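Pyruvate kinase (Pyrobaculum aerophilum, PDB 3QTG) catalyses the last step of glycolysis, interconverting phosphoenolpyruvate and ADP with pyruvate and ATP, with the help of a divalent metal cation. Local coordinates at residues A[14-26]-A[37-49]. Numbering follows the deposited sequence.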
loop_
_atom_site.group_PDB
_atom_site.type_symbol
_atom_site.label_atom_id
_atom_site.label_comp_id
_atom_site.label_asym_id
_atom_site.label_seq_id
_atom_site.Cartn_x
_atom_site.Cartn_y
_atom_site.Cartn_z
ATOM N N ARG A 14 -29.049 -13.703 -7.725
ATOM C CA ARG A 14 -29.133 -12.715 -8.809
ATOM C C ARG A 14 -27.760 -12.438 -9.416
ATOM O O ARG A 14 -26.786 -12.210 -8.703
ATOM C CB ARG A 14 -29.790 -11.412 -8.336
ATOM C CG ARG A 14 -30.121 -10.423 -9.469
ATOM C CD ARG A 14 -30.987 -11.064 -10.562
ATOM N NE ARG A 14 -32.381 -11.242 -10.137
ATOM C CZ ARG A 14 -33.419 -10.570 -10.640
ATOM N NH1 ARG A 14 -33.237 -9.669 -11.607
ATOM N NH2 ARG A 14 -34.644 -10.800 -10.171
ATOM N N ASN A 15 -27.700 -12.465 -10.743
ATOM C CA ASN A 15 -26.429 -12.355 -11.440
ATOM C C ASN A 15 -25.889 -10.928 -11.542
ATOM O O ASN A 15 -26.635 -9.952 -11.689
ATOM C CB ASN A 15 -26.452 -13.085 -12.805
ATOM C CG ASN A 15 -26.262 -14.604 -12.668
ATOM O OD1 ASN A 15 -26.865 -15.393 -13.406
ATOM N ND2 ASN A 15 -25.428 -15.016 -11.715
ATOM N N LEU A 16 -24.571 -10.832 -11.426
ATOM C CA LEU A 16 -23.870 -9.578 -11.610
ATOM C C LEU A 16 -23.458 -9.511 -13.059
ATOM O O LEU A 16 -23.637 -8.482 -13.694
ATOM C CB LEU A 16 -22.686 -9.491 -10.659
ATOM C CG LEU A 16 -22.990 -9.662 -9.155
ATOM C CD1 LEU A 16 -21.725 -9.418 -8.348
ATOM C CD2 LEU A 16 -24.092 -8.712 -8.699
ATOM N N THR A 17 -22.952 -10.632 -13.581
ATOM C CA THR A 17 -22.703 -10.793 -15.016
ATOM C C THR A 17 -24.039 -10.934 -15.740
ATOM O O THR A 17 -24.872 -11.751 -15.371
ATOM C CB THR A 17 -21.852 -12.024 -15.315
ATOM O OG1 THR A 17 -20.716 -12.033 -14.444
ATOM C CG2 THR A 17 -21.381 -12.001 -16.766
ATOM N N LYS A 18 -24.229 -10.117 -16.766
ATOM C CA LYS A 18 -25.464 -10.124 -17.532
ATOM C C LYS A 18 -25.424 -11.108 -18.708
ATOM O O LYS A 18 -24.369 -11.408 -19.259
ATOM C CB LYS A 18 -25.827 -8.695 -17.977
ATOM C CG LYS A 18 -25.958 -7.701 -16.806
ATOM C CD LYS A 18 -26.929 -8.224 -15.747
ATOM C CE LYS A 18 -27.139 -7.237 -14.637
ATOM N NZ LYS A 18 -27.615 -5.962 -15.222
ATOM N N ARG A 19 -26.602 -11.605 -19.070
ATOM C CA ARG A 19 -26.748 -12.736 -19.983
ATOM C C ARG A 19 -27.496 -12.250 -21.217
ATOM O O ARG A 19 -28.637 -11.784 -21.121
ATOM C CB ARG A 19 -27.535 -13.864 -19.290
ATOM C CG ARG A 19 -26.958 -14.338 -17.932
ATOM C CD ARG A 19 -28.047 -14.872 -16.966
ATOM N NE ARG A 19 -29.056 -13.846 -16.689
ATOM C CZ ARG A 19 -30.136 -13.997 -15.927
ATOM N NH1 ARG A 19 -30.406 -15.152 -15.328
ATOM N NH2 ARG A 19 -30.955 -12.971 -15.760
ATOM N N VAL A 20 -26.825 -12.322 -22.365
ATOM C CA VAL A 20 -27.406 -11.926 -23.641
ATOM C C VAL A 20 -27.530 -13.147 -24.573
ATOM O O VAL A 20 -26.585 -13.921 -24.710
ATOM C CB VAL A 20 -26.576 -10.786 -24.319
ATOM C CG1 VAL A 20 -26.948 -10.613 -25.804
ATOM C CG2 VAL A 20 -26.758 -9.490 -23.559
ATOM N N ALA A 21 -28.704 -13.321 -25.178
ATOM C CA ALA A 21 -28.922 -14.389 -26.175
ATOM C C ALA A 21 -29.303 -13.811 -27.522
ATOM O O ALA A 21 -29.981 -12.792 -27.585
ATOM C CB ALA A 21 -29.985 -15.360 -25.720
ATOM N N THR A 22 -28.841 -14.460 -28.591
ATOM C CA THR A 22 -29.232 -14.102 -29.943
ATOM C C THR A 22 -30.506 -14.837 -30.370
ATOM O O THR A 22 -30.646 -16.041 -30.168
ATOM C CB THR A 22 -28.116 -14.392 -30.955
ATOM O OG1 THR A 22 -26.963 -13.602 -30.621
ATOM C CG2 THR A 22 -28.575 -14.072 -32.391
ATOM N N LEU A 23 -31.424 -14.090 -30.972
ATOM C CA LEU A 23 -32.676 -14.655 -31.449
ATOM C C LEU A 23 -32.529 -15.098 -32.893
ATOM O O LEU A 23 -31.955 -14.381 -33.717
ATOM C CB LEU A 23 -33.798 -13.627 -31.337
ATOM C CG LEU A 23 -34.153 -13.086 -29.953
ATOM C CD1 LEU A 23 -35.293 -12.090 -30.117
ATOM C CD2 LEU A 23 -34.533 -14.200 -28.952
ATOM N N GLY A 24 -33.057 -16.278 -33.196
ATOM C CA GLY A 24 -32.987 -16.819 -34.553
ATOM C C GLY A 24 -34.130 -17.778 -34.800
ATOM O O GLY A 24 -35.115 -17.753 -34.052
ATOM N N PRO A 25 -34.010 -18.633 -35.843
ATOM C CA PRO A 25 -35.030 -19.648 -36.119
ATOM C C PRO A 25 -35.288 -20.596 -34.949
ATOM O O PRO A 25 -36.433 -20.985 -34.740
ATOM C CB PRO A 25 -34.453 -20.411 -37.315
ATOM C CG PRO A 25 -33.539 -19.415 -37.986
ATOM C CD PRO A 25 -32.923 -18.667 -36.844
ATOM N N SER A 26 -34.247 -20.938 -34.181
ATOM C CA SER A 26 -34.397 -21.833 -33.020
ATOM C C SER A 26 -35.260 -21.249 -31.910
ATOM O O SER A 26 -35.872 -21.994 -31.140
ATOM C CB SER A 26 -33.039 -22.219 -32.448
ATOM O OG SER A 26 -32.299 -22.972 -33.380
ATOM N N LYS A 37 -39.781 -19.283 -20.434
ATOM C CA LYS A 37 -38.689 -19.872 -19.662
ATOM C C LYS A 37 -37.302 -19.493 -20.215
ATOM O O LYS A 37 -36.323 -19.489 -19.477
ATOM C CB LYS A 37 -38.854 -21.399 -19.556
ATOM C CG LYS A 37 -39.986 -21.846 -18.620
ATOM C CD LYS A 37 -39.689 -21.532 -17.138
ATOM C CE LYS A 37 -40.835 -21.969 -16.182
ATOM N NZ LYS A 37 -41.929 -20.958 -16.055
ATOM N N PHE A 38 -37.253 -19.169 -21.507
ATOM C CA PHE A 38 -36.030 -18.732 -22.191
ATOM C C PHE A 38 -35.668 -17.273 -21.837
ATOM O O PHE A 38 -34.512 -16.965 -21.484
ATOM C CB PHE A 38 -36.209 -18.895 -23.707
ATOM C CG PHE A 38 -35.008 -18.497 -24.514
ATOM C CD1 PHE A 38 -33.984 -19.406 -24.747
ATOM C CD2 PHE A 38 -34.911 -17.223 -25.058
ATOM C CE1 PHE A 38 -32.870 -19.057 -25.492
ATOM C CE2 PHE A 38 -33.798 -16.861 -25.807
ATOM C CZ PHE A 38 -32.769 -17.786 -26.027
ATOM N N LEU A 39 -36.666 -16.392 -21.920
ATOM C CA LEU A 39 -36.483 -14.970 -21.653
ATOM C C LEU A 39 -36.317 -14.668 -20.172
ATOM O O LEU A 39 -35.731 -13.644 -19.806
ATOM C CB LEU A 39 -37.627 -14.151 -22.267
ATOM C CG LEU A 39 -37.665 -14.189 -23.803
ATOM C CD1 LEU A 39 -38.872 -13.471 -24.360
ATOM C CD2 LEU A 39 -36.380 -13.618 -24.412
ATOM N N ASP A 40 -36.849 -15.555 -19.327
ATOM C CA ASP A 40 -36.640 -15.502 -17.878
ATOM C C ASP A 40 -35.165 -15.659 -17.517
ATOM O O ASP A 40 -34.745 -15.320 -16.415
ATOM C CB ASP A 40 -37.417 -16.621 -17.182
ATOM C CG ASP A 40 -38.897 -16.282 -16.955
ATOM O OD1 ASP A 40 -39.364 -15.152 -17.275
ATOM O OD2 ASP A 40 -39.598 -17.184 -16.441
ATOM N N LEU A 41 -34.395 -16.196 -18.450
ATOM C CA LEU A 41 -33.004 -16.514 -18.202
ATOM C C LEU A 41 -32.040 -15.565 -18.906
ATOM O O LEU A 41 -30.826 -15.797 -18.888
ATOM C CB LEU A 41 -32.705 -17.982 -18.574
ATOM C CG LEU A 41 -33.219 -19.021 -17.568
ATOM C CD1 LEU A 41 -33.312 -20.425 -18.186
ATOM C CD2 LEU A 41 -32.365 -19.049 -16.299
ATOM N N VAL A 42 -32.575 -14.520 -19.537
ATOM C CA VAL A 42 -31.738 -13.524 -20.223
ATOM C C VAL A 42 -31.973 -12.117 -19.679
ATOM O O VAL A 42 -33.009 -11.838 -19.054
ATOM C CB VAL A 42 -31.860 -13.575 -21.797
ATOM C CG1 VAL A 42 -31.800 -15.000 -22.286
ATOM C CG2 VAL A 42 -33.159 -12.884 -22.313
ATOM N N ASP A 43 -30.983 -11.250 -19.886
ATOM C CA ASP A 43 -31.081 -9.847 -19.499
ATOM C C ASP A 43 -31.188 -8.965 -20.724
ATOM O O ASP A 43 -31.485 -7.774 -20.621
ATOM C CB ASP A 43 -29.878 -9.432 -18.640
ATOM C CG ASP A 43 -29.716 -10.309 -17.405
ATOM O OD1 ASP A 43 -30.541 -10.224 -16.467
ATOM O OD2 ASP A 43 -28.767 -11.102 -17.360
ATOM N N GLY A 44 -30.919 -9.558 -21.884
ATOM C CA GLY A 44 -30.963 -8.848 -23.151
ATOM C C GLY A 44 -30.958 -9.799 -24.320
ATOM O O GLY A 44 -30.629 -10.972 -24.175
ATOM N N VAL A 45 -31.326 -9.293 -25.488
ATOM C CA VAL A 45 -31.413 -10.119 -26.687
ATOM C C VAL A 45 -30.674 -9.416 -27.796
ATOM O O VAL A 45 -30.651 -8.182 -27.844
ATOM C CB VAL A 45 -32.900 -10.446 -27.151
ATOM C CG1 VAL A 45 -33.696 -11.150 -26.047
ATOM C CG2 VAL A 45 -33.619 -9.201 -27.636
ATOM N N ARG A 46 -30.061 -10.208 -28.669
ATOM C CA ARG A 46 -29.371 -9.702 -29.836
ATOM C C ARG A 46 -30.135 -10.130 -31.112
ATOM O O ARG A 46 -30.681 -11.230 -31.184
ATOM C CB ARG A 46 -27.909 -10.198 -29.867
ATOM C CG ARG A 46 -27.014 -9.417 -30.863
ATOM C CD ARG A 46 -25.566 -9.936 -31.016
ATOM N NE ARG A 46 -25.550 -11.252 -31.601
ATOM C CZ ARG A 46 -25.055 -11.605 -32.786
ATOM N NH1 ARG A 46 -24.455 -10.763 -33.621
ATOM N NH2 ARG A 46 -25.155 -12.864 -33.126
ATOM N N ILE A 47 -30.180 -9.245 -32.097
ATOM C CA ILE A 47 -30.729 -9.587 -33.406
ATOM C C ILE A 47 -29.676 -9.214 -34.433
ATOM O O ILE A 47 -29.200 -8.073 -34.460
ATOM C CB ILE A 47 -32.118 -8.904 -33.674
ATOM C CG1 ILE A 47 -33.175 -9.438 -32.688
ATOM C CG2 ILE A 47 -32.579 -9.139 -35.115
ATOM C CD1 ILE A 47 -34.330 -8.490 -32.428
ATOM N N ASN A 48 -29.267 -10.204 -35.220
ATOM C CA ASN A 48 -28.211 -10.045 -36.203
ATOM C C ASN A 48 -28.831 -9.615 -37.529
ATOM O O ASN A 48 -29.599 -10.368 -38.134
ATOM C CB ASN A 48 -27.474 -11.376 -36.349
ATOM C CG ASN A 48 -26.217 -11.282 -37.200
ATOM O OD1 ASN A 48 -25.840 -10.216 -37.702
ATOM N ND2 ASN A 48 -25.557 -12.412 -37.361
ATOM N N LEU A 49 -28.512 -8.396 -37.971
ATOM C CA LEU A 49 -29.118 -7.836 -39.178
ATOM C C LEU A 49 -28.486 -8.378 -40.481
ATOM O O LEU A 49 -28.871 -7.967 -41.582
ATOM C CB LEU A 49 -29.111 -6.297 -39.135
ATOM C CG LEU A 49 -29.851 -5.589 -37.984
ATOM C CD1 LEU A 49 -29.744 -4.085 -38.118
ATOM C CD2 LEU A 49 -31.312 -6.017 -37.881
HETATM O O HOH W 1 -33.133 -16.031 -14.088
HETATM O O HOH W 2 -30.610 -12.723 -35.361
#
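Arg19 and Asp43 lock together where strand 18-22 begins and just before strand 44-48, its parallel neighbour and the second strand of the TIM barrel. Take Arg19 outward from the backbone: CB and CG skirt the carboxylate, CD lies 3.5 Å from Leu41 O, and a bend at chi3 (-59°) turns the guanidinium back to Asp43. There NE reaches Asp43 OD2 at 2.8 Å and NH2 reaches Asp43 OD1 at 2.9 Å, a side-on salt bridge that stays in the guanidinium plane but meets both oxygens from above the carboxylate plane. CZ lies 3.5 Å from both Leu41 O, over one guanidinium face, and Asp43 OD2, at the edge; NH1 goes through a water to Asp40 O. Asp43 OD2 also accepts the backbone N-H of Arg19 through its anti lone pair, while Asp43 N returns a bond to Arg19 O. With an alanine here at Arg19, the buried Asp43 carboxylate is likely to lose its charge partner and two N-H donors, keeping the backbone N-H on OD2.

Further along, Ala21 N to Gly44 O, Arg46 N to Ala21 O and Leu23 N to Arg46 O continue the parallel ladder. On the helix side, Ala21 CB rests 3.7 Å from Phe38 CZ, and Leu23 CG packs on Val45 CB. On the opposite face Arg46 grips Thr22 OG1 with NE (2.9 Å) and NH2 (3.2 Å), the hydroxyl oxygen lying in the guanidinium plane; its NH1 salt-bridges Asp80. Arg46 probably binds substrate, as in relatives, so Thr22 and Asp80 together would orient a guanidinium suited to an anionic ligand.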